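Local coordinates for GDSL-like protein (PDB 6HFZ) that removes acetyl groups from acetylated mannans, acting as a two-domain esterase of the GDSL-like family in a commensal gut bacterium, at residues S290-K295 with L363-G368; P302-I307 with V346-T351. All blocks are in the same frame, centred on the assembly; numbering follows the deposited sequence.

Interaction 1 of 2, residues S290-K295 with L363-G368; sequences SVQYRK and LVSVIG
The carbonyl oxygen of Gln292 accepts two backbone N-H groups of the opposing strand: Val364 N lies 2.9 Å from Gln292 O, above the carbonyl plane rather than on a lone pair, while Ser365 N gives a weak bond to the same oxygen at 3.4 Å. Because Val364 and Ser365 share this one partner, the antiparallel register slips by a residue, from Gln292 opposite Ser365 to Tyr293 opposite Leu363. The side chains repeat the pairing. Gln292, with CG anti to its carbonyl carbon (chi1 -75°), runs extended to its amide, where OE1 takes the hydroxyl of Ser365 (OG to OE1 2.7 Å) in the amide plane, on a lone pair. This bond fixes the buried carboxamide oxygen. On the same face Ser290 OG rests 3.4 Å from CB of Ile367, and this polar and apolar row meets helix 84-96 through Gln85, Phe86 and Ala89. On the other face Val291 and Leu363 cross at about a right angle, CG2 of Val291 being 3.6 Å from CD1 of Leu363. Tyr293 instead turns its hydroxyl to Asp333. The arrangement is a classic beta bulge, set in one sheet of a beta-sandwich.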
ATOM      1  N   SER A 290      -5.387  14.914  -0.177  1.00 19.45           N
ATOM      2  CA  SER A 290      -5.939  13.868   0.607  1.00 19.29           C
ATOM      3  C   SER A 290      -5.474  14.033   2.063  1.00 18.13           C
ATOM      4  O   SER A 290      -4.505  14.734   2.361  1.00 20.24           O
ATOM      5  CB  SER A 290      -5.632  12.522  -0.007  1.00 21.39           C
ATOM      6  OG  SER A 290      -4.276  12.106   0.265  1.00 21.87           O
ATOM      7  N   VAL A 291      -6.183  13.397   2.979  1.00 20.00           N
ATOM      8  CA  VAL A 291      -5.834  13.544   4.400  1.00 20.14           C
ATOM      9  C   VAL A 291      -5.821  12.175   5.073  1.00 19.25           C
ATOM     10  O   VAL A 291      -6.702  11.334   4.839  1.00 18.24           O
ATOM     11  CB  VAL A 291      -6.827  14.499   5.076  1.00 20.30           C
ATOM     12  CG1 VAL A 291      -8.259  13.982   4.991  1.00 20.64           C
ATOM     13  CG2 VAL A 291      -6.483  14.745   6.536  1.00 21.45           C
ATOM     14  N   GLN A 292      -4.805  11.962   5.929  1.00 18.76           N
ATOM     15  CA  GLN A 292      -4.697  10.754   6.700  1.00 19.51           C
ATOM     16  C   GLN A 292      -4.963  11.052   8.180  1.00 18.59           C
ATOM     17  O   GLN A 292      -4.429  12.016   8.706  1.00 19.39           O
ATOM     18  CB  GLN A 292      -3.291  10.175   6.595  1.00 21.20           C
ATOM     19  CG  GLN A 292      -2.969   9.495   5.277  1.00 20.66           C
ATOM     20  CD  GLN A 292      -1.613   8.835   5.435  1.00 23.48           C
ATOM     21  OE1 GLN A 292      -0.608   9.530   5.633  1.00 24.70           O
ATOM     22  NE2 GLN A 292      -1.595   7.507   5.416  1.00 21.12           N
ATOM     23  N   TYR A 293      -5.731  10.190   8.851  1.00 19.26           N
ATOM     24  CA  TYR A 293      -6.106  10.400  10.245  1.00 20.20           C
ATOM     25  C   TYR A 293      -6.542   9.079  10.877  1.00 22.37           C
ATOM     26  O   TYR A 293      -6.890   8.137  10.160  1.00 21.42           O
ATOM     27  CB  TYR A 293      -7.257  11.420  10.389  1.00 21.56           C
ATOM     28  CG  TYR A 293      -8.556  11.049   9.683  1.00 19.72           C
ATOM     29  CD1 TYR A 293      -8.710  11.193   8.301  1.00 21.73           C
ATOM     30  CD2 TYR A 293      -9.651  10.576  10.395  1.00 21.76           C
ATOM     31  CE1 TYR A 293      -9.909  10.877   7.655  1.00 22.11           C
ATOM     32  CE2 TYR A 293     -10.845  10.234   9.759  1.00 22.05           C
ATOM     33  CZ  TYR A 293     -10.974  10.380   8.388  1.00 24.21           C
ATOM     34  OH  TYR A 293     -12.173  10.098   7.767  1.00 24.49           O
ATOM     35  N   ARG A 294      -6.562   9.044  12.217  1.00 19.13           N
ATOM     36  CA  ARG A 294      -6.932   7.827  12.889  1.00 21.88           C
ATOM     37  C   ARG A 294      -8.455   7.692  12.986  1.00 23.99           C
ATOM     38  O   ARG A 294      -9.158   8.626  13.380  1.00 25.06           O
ATOM     39  CB  ARG A 294      -6.347   7.777  14.303  1.00 21.29           C
ATOM     40  CG  ARG A 294      -6.777   6.562  15.125  1.00 21.72           C
ATOM     41  CD  ARG A 294      -5.917   6.484  16.387  1.00 24.36           C
ATOM     42  NE  ARG A 294      -6.008   7.646  17.269  1.00 25.98           N
ATOM     43  CZ  ARG A 294      -5.040   8.062  18.071  1.00 27.65           C
ATOM     44  NH1 ARG A 294      -3.872   7.427  18.101  1.00 27.47           N
ATOM     45  NH2 ARG A 294      -5.181   9.172  18.783  1.00 26.09           N
ATOM     46  N   LYS A 295      -8.944   6.471  12.712  1.00 22.01           N
ATOM     47  CA  LYS A 295     -10.256   6.028  13.101  1.00 26.18           C
ATOM     48  C   LYS A 295     -10.051   4.987  14.217  1.00 25.95           C
ATOM     49  O   LYS A 295      -9.410   3.951  14.013  1.00 25.51           O
ATOM     50  CB  LYS A 295     -11.021   5.457  11.903  1.00 24.78           C
ATOM     51  CG  LYS A 295     -11.640   6.485  10.974  1.00 27.95           C
ATOM     52  CD  LYS A 295     -12.497   5.890   9.903  1.00 25.37           C
ATOM     53  CE  LYS A 295     -13.139   6.958   9.050  1.00 31.85           C
ATOM     54  NZ  LYS A 295     -13.633   6.428   7.754  1.00 33.19           N
ATOM     55  N   LEU A 363      -4.149  13.561  13.516  1.00 18.81           N
ATOM     56  CA  LEU A 363      -3.944  13.968  12.121  1.00 21.92           C
ATOM     57  C   LEU A 363      -2.549  13.495  11.688  1.00 20.67           C
ATOM     58  O   LEU A 363      -1.520  13.962  12.176  1.00 20.67           O
ATOM     59  CB  LEU A 363      -4.113  15.491  12.042  1.00 22.10           C
ATOM     60  CG  LEU A 363      -3.914  16.104  10.664  1.00 22.70           C
ATOM     61  CD1 LEU A 363      -4.951  15.582   9.648  1.00 21.64           C
ATOM     62  CD2 LEU A 363      -3.988  17.623  10.732  1.00 22.34           C
ATOM     63  N   VAL A 364      -2.503  12.490  10.792  1.00 20.24           N
ATOM     64  CA  VAL A 364      -1.248  11.876  10.436  1.00 19.55           C
ATOM     65  C   VAL A 364      -0.544  12.709   9.350  1.00 19.82           C
ATOM     66  O   VAL A 364       0.650  12.997   9.423  1.00 20.35           O
ATOM     67  CB  VAL A 364      -1.444  10.416   9.990  1.00 19.36           C
ATOM     68  CG1 VAL A 364      -0.137   9.812   9.458  1.00 18.99           C
ATOM     69  CG2 VAL A 364      -2.080   9.567  11.096  1.00 21.22           C
ATOM     70  N   SER A 365      -1.255  13.119   8.291  1.00 17.82           N
ATOM     71  CA  SER A 365      -0.640  13.832   7.200  1.00 19.96           C
ATOM     72  C   SER A 365      -1.712  14.518   6.361  1.00 21.41           C
ATOM     73  O   SER A 365      -2.858  14.092   6.382  1.00 18.84           O
ATOM     74  CB  SER A 365       0.182  12.930   6.268  1.00 23.79           C
ATOM     75  OG  SER A 365      -0.662  12.196   5.343  1.00 22.06           O
ATOM     76  N   VAL A 366      -1.296  15.551   5.610  1.00 20.43           N
ATOM     77  CA  VAL A 366      -2.083  15.965   4.411  1.00 21.59           C
ATOM     78  C   VAL A 366      -1.213  15.720   3.184  1.00 19.65           C
ATOM     79  O   VAL A 366      -0.018  16.070   3.170  1.00 21.32           O
ATOM     80  CB  VAL A 366      -2.524  17.441   4.497  1.00 22.58           C
ATOM     81  CG1 VAL A 366      -3.328  17.828   3.251  1.00 21.06           C
ATOM     82  CG2 VAL A 366      -3.307  17.710   5.781  1.00 21.13           C
ATOM     83  N   ILE A 367      -1.761  15.070   2.146  1.00 17.49           N
ATOM     84  CA  ILE A 367      -0.951  14.678   0.984  1.00 19.37           C
ATOM     85  C   ILE A 367      -1.337  15.536  -0.221  1.00 22.44           C
ATOM     86  O   ILE A 367      -2.491  15.602  -0.609  1.00 21.64           O
ATOM     87  CB  ILE A 367      -1.088  13.181   0.642  1.00 20.15           C
ATOM     88  CG1 ILE A 367      -0.659  12.279   1.801  1.00 20.83           C
ATOM     89  CG2 ILE A 367      -0.324  12.837  -0.635  1.00 21.95           C
ATOM     90  CD1 ILE A 367      -1.053  10.800   1.660  1.00 20.49           C
ATOM     91  N   GLY A 368      -0.335  16.158  -0.830  1.00 20.60           N
ATOM     92  CA  GLY A 368      -0.524  16.871  -2.051  1.00 21.13           C
ATOM     93  C   GLY A 368       0.056  16.088  -3.211  1.00 21.87           C
ATOM     94  O   GLY A 368       1.208  15.635  -3.137  1.00 23.08           O
TER

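Interaction 2 of 2, residues P302-I307 with V346-T351; sequences PVAEII and VEVRLT
With CG1 anti to the backbone N (chi1 -177°) and the chain extended beyond it, Ile306 slants across toward the opposing strand and sets CD1 3.7 Å from CG1 of Val346 and 3.9 Å from CG2 of Val348. Thr351 is turned differently: its OG1 stands between its own N and carbonyl carbon (chi1 62°), beside the carbonyl of Val303, and its CG2 is directed to Glu305. Two groups of Thr351 therefore reach Val303 O, the backbone N at 2.9 Å and, weakly, OG1 at 3.3 Å. The methyl lies across the extended Glu305 side chain at about a right angle, with CG2 of Thr351 3.6 Å from CD of Glu305, so it sits over the flat face of the carboxylate and beside CG, a van der Waals contact.

Further along, the ladder is regular antiparallel. Glu305 and Arg349 exchange two backbone hydrogen bonds, as do Ile307 and Glu347, while Ile306 and Val348 form the non-hydrogen-bonded pair between them, with CA of Ile306 3.3 Å from Glu347 O in a CA-H...O contact. The carboxylate of Glu305 and the guanidinium of Arg349 share a face without pairing; OE2 of Glu305 stays 5.2 Å from NE of Arg349, and any attraction is probably a diffuse one. At Ala304 and Leu350 the side chains diverge, yet CB of Ala304 still meets CD1 of Leu350 at 3.9 Å.

One face, bearing Glu305, Ile307, Glu347 and Arg349, is at least partly open to solvent, while Ala304, Ile306, Val346, Val348 and Leu350 are buried. Strand 316-319 flanks 302-307 on its far edge and strand 279-286 flanks 346-351, while Ala304, Val348 and Leu350 pack against Phe361 and Leu363 of strand 361-370 in the facing sheet.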
ATOM      1  N   PRO A 302     -13.079  12.314  18.952  1.00 26.12           N
ATOM      2  CA  PRO A 302     -13.495  13.574  18.357  1.00 24.99           C
ATOM      3  C   PRO A 302     -13.835  13.457  16.875  1.00 27.63           C
ATOM      4  O   PRO A 302     -13.538  12.425  16.233  1.00 26.24           O
ATOM      5  CB  PRO A 302     -12.267  14.473  18.476  1.00 25.07           C
ATOM      6  CG  PRO A 302     -11.486  13.873  19.587  1.00 25.52           C
ATOM      7  CD  PRO A 302     -11.677  12.387  19.380  1.00 25.78           C
ATOM      8  N   VAL A 303     -14.491  14.501  16.390  1.00 26.71           N
ATOM      9  CA  VAL A 303     -14.808  14.698  14.989  1.00 26.36           C
ATOM     10  C   VAL A 303     -14.155  16.000  14.564  1.00 24.93           C
ATOM     11  O   VAL A 303     -14.164  16.965  15.338  1.00 26.90           O
ATOM     12  CB  VAL A 303     -16.327  14.733  14.752  1.00 29.47           C
ATOM     13  CG1 VAL A 303     -16.641  14.960  13.283  1.00 26.92           C
ATOM     14  CG2 VAL A 303     -17.010  13.461  15.280  1.00 29.18           C
ATOM     15  N   ALA A 304     -13.548  16.004  13.377  1.00 23.72           N
ATOM     16  CA  ALA A 304     -12.979  17.210  12.786  1.00 22.76           C
ATOM     17  C   ALA A 304     -13.629  17.482  11.430  1.00 23.87           C
ATOM     18  O   ALA A 304     -14.341  16.641  10.913  1.00 25.47           O
ATOM     19  CB  ALA A 304     -11.485  17.058  12.639  1.00 22.64           C
ATOM     20  N   GLU A 305     -13.279  18.630  10.854  1.00 26.18           N
ATOM     21  CA  GLU A 305     -13.603  18.985   9.490  1.00 28.86           C
ATOM     22  C   GLU A 305     -12.318  19.492   8.824  1.00 25.70           C
ATOM     23  O   GLU A 305     -11.394  20.075   9.483  1.00 27.40           O
ATOM     24  CB  GLU A 305     -14.746  20.006   9.459  1.00 30.08           C
ATOM     25  CG  GLU A 305     -14.313  21.426   9.779  1.00 35.99           C
ATOM     26  CD  GLU A 305     -15.432  22.465   9.900  1.00 41.21           C
ATOM     27  OE1 GLU A 305     -16.564  22.181   9.400  1.00 38.46           O
ATOM     28  OE2 GLU A 305     -15.178  23.540  10.532  1.00 45.56           O
ATOM     29  N   ILE A 306     -12.203  19.233   7.522  1.00 21.53           N
ATOM     30  CA  ILE A 306     -11.123  19.726   6.704  1.00 21.75           C
ATOM     31  C   ILE A 306     -11.731  20.622   5.599  1.00 24.40           C
ATOM     32  O   ILE A 306     -12.756  20.273   5.003  1.00 25.16           O
ATOM     33  CB  ILE A 306     -10.288  18.558   6.119  1.00 22.59           C
ATOM     34  CG1 ILE A 306      -9.106  19.076   5.309  1.00 24.61           C
ATOM     35  CG2 ILE A 306     -11.136  17.580   5.326  1.00 21.07           C
ATOM     36  CD1 ILE A 306      -8.018  18.049   5.093  1.00 22.53           C
ATOM     37  N   ILE A 307     -11.097  21.780   5.401  1.00 24.31           N
ATOM     38  CA  ILE A 307     -11.526  22.812   4.526  1.00 28.72           C
ATOM     39  C   ILE A 307     -10.367  23.158   3.605  1.00 26.41           C
ATOM     40  O   ILE A 307      -9.245  23.365   4.059  1.00 26.15           O
ATOM     41  CB  ILE A 307     -11.953  24.047   5.334  1.00 33.91           C
ATOM     42  CG1 ILE A 307     -13.118  23.725   6.272  1.00 37.86           C
ATOM     43  CG2 ILE A 307     -12.291  25.203   4.396  1.00 36.78           C
ATOM     44  CD1 ILE A 307     -13.495  24.874   7.189  1.00 39.34           C
ATOM     45  N   VAL A 346      -5.000  24.594   3.470  1.00 24.65           N
ATOM     46  CA  VAL A 346      -5.740  23.537   4.068  1.00 22.06           C
ATOM     47  C   VAL A 346      -5.861  23.802   5.566  1.00 24.63           C
ATOM     48  O   VAL A 346      -4.883  24.091   6.242  1.00 26.93           O
ATOM     49  CB  VAL A 346      -5.083  22.173   3.787  1.00 20.66           C
ATOM     50  CG1 VAL A 346      -5.913  21.057   4.397  1.00 23.64           C
ATOM     51  CG2 VAL A 346      -4.856  21.962   2.303  1.00 21.29           C
ATOM     52  N   GLU A 347      -7.055  23.607   6.091  1.00 24.68           N
ATOM     53  CA  GLU A 347      -7.281  23.783   7.484  1.00 25.78           C
ATOM     54  C   GLU A 347      -8.019  22.555   8.009  1.00 24.77           C
ATOM     55  O   GLU A 347      -8.960  22.094   7.392  1.00 22.65           O
ATOM     56  CB  GLU A 347      -8.065  25.087   7.705  1.00 33.60           C
ATOM     57  CG  GLU A 347      -8.446  25.298   9.160  1.00 41.06           C
ATOM     58  CD  GLU A 347      -9.079  26.639   9.501  1.00 46.17           C
ATOM     59  OE1 GLU A 347      -9.813  27.211   8.636  1.00 42.44           O
ATOM     60  OE2 GLU A 347      -8.834  27.113  10.642  1.00 52.15           O
ATOM     61  N   VAL A 348      -7.593  22.063   9.175  1.00 22.11           N
ATOM     62  CA  VAL A 348      -8.322  21.038   9.889  1.00 22.55           C
ATOM     63  C   VAL A 348      -8.679  21.613  11.271  1.00 23.79           C
ATOM     64  O   VAL A 348      -7.821  22.190  11.905  1.00 26.50           O
ATOM     65  CB  VAL A 348      -7.471  19.759  10.001  1.00 23.73           C
ATOM     66  CG1 VAL A 348      -8.208  18.674  10.762  1.00 25.15           C
ATOM     67  CG2 VAL A 348      -7.036  19.266   8.622  1.00 24.20           C
ATOM     68  N   ARG A 349      -9.934  21.450  11.689  1.00 24.92           N
ATOM     69  CA  ARG A 349     -10.457  22.004  12.946  1.00 25.19           C
ATOM     70  C   ARG A 349     -11.292  20.939  13.648  1.00 23.04           C
ATOM     71  O   ARG A 349     -12.100  20.304  13.018  1.00 22.85           O
ATOM     72  CB  ARG A 349     -11.402  23.182  12.634  1.00 30.08           C
ATOM     73  CG  ARG A 349     -11.865  23.971  13.854  1.00 30.99           C
ATOM     74  CD  ARG A 349     -12.618  25.267  13.450  1.00 30.26           C
ATOM     75  NE  ARG A 349     -13.102  25.986  14.647  1.00 33.67           N
ATOM     76  CZ  ARG A 349     -12.433  26.970  15.251  1.00 31.70           C
ATOM     77  NH1 ARG A 349     -11.325  27.439  14.713  1.00 32.46           N
ATOM     78  NH2 ARG A 349     -12.887  27.512  16.368  1.00 35.67           N
ATOM     79  N   LEU A 350     -11.206  20.843  14.978  1.00 22.53           N
ATOM     80  CA  LEU A 350     -12.079  19.939  15.707  1.00 22.86           C
ATOM     81  C   LEU A 350     -13.460  20.579  15.886  1.00 25.84           C
ATOM     82  O   LEU A 350     -13.531  21.754  16.263  1.00 27.81           O
ATOM     83  CB  LEU A 350     -11.435  19.632  17.061  1.00 25.52           C
ATOM     84  CG  LEU A 350     -10.767  18.262  17.193  1.00 30.95           C
ATOM     85  CD1 LEU A 350      -9.802  17.958  16.087  1.00 30.70           C
ATOM     86  CD2 LEU A 350     -10.099  18.081  18.541  1.00 25.27           C
ATOM     87  N   THR A 351     -14.506  19.815  15.563  1.00 25.68           N
ATOM     88  CA  THR A 351     -15.923  20.277  15.586  1.00 28.93           C
ATOM     89  C   THR A 351     -16.768  19.587  16.660  1.00 30.85           C
ATOM     90  O   THR A 351     -17.787  20.170  17.076  1.00 32.30           O
ATOM     91  CB  THR A 351     -16.574  20.087  14.212  1.00 29.64           C
ATOM     92  OG1 THR A 351     -16.584  18.694  13.892  1.00 29.30           O
ATOM     93  CG2 THR A 351     -15.847  20.845  13.128  1.00 30.12           C
TER

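In the fold
Followed from the N terminus, the chain leaves the helix-rich GDSL-like part and enters a region of strands; several strands in, 290-295 is laid down, and 302-307 follows soon after. Interaction 2 is made when 346-351 returns to 302-307, closing a loop of 38 residues; 363-368 then pairs back with 290-295, so interaction 1 encloses interaction 2 without crossing it. Each contact joins strands within a different antiparallel sheet, and the sheets face each other with the contact centres about 11 Å apart. CB of Val291 meets CD1 of Ile306 at 3.7 Å, and Val366 packs on Val346. The face of interaction 1 turned from interaction 2 meets the helix-rich GDSL-like part.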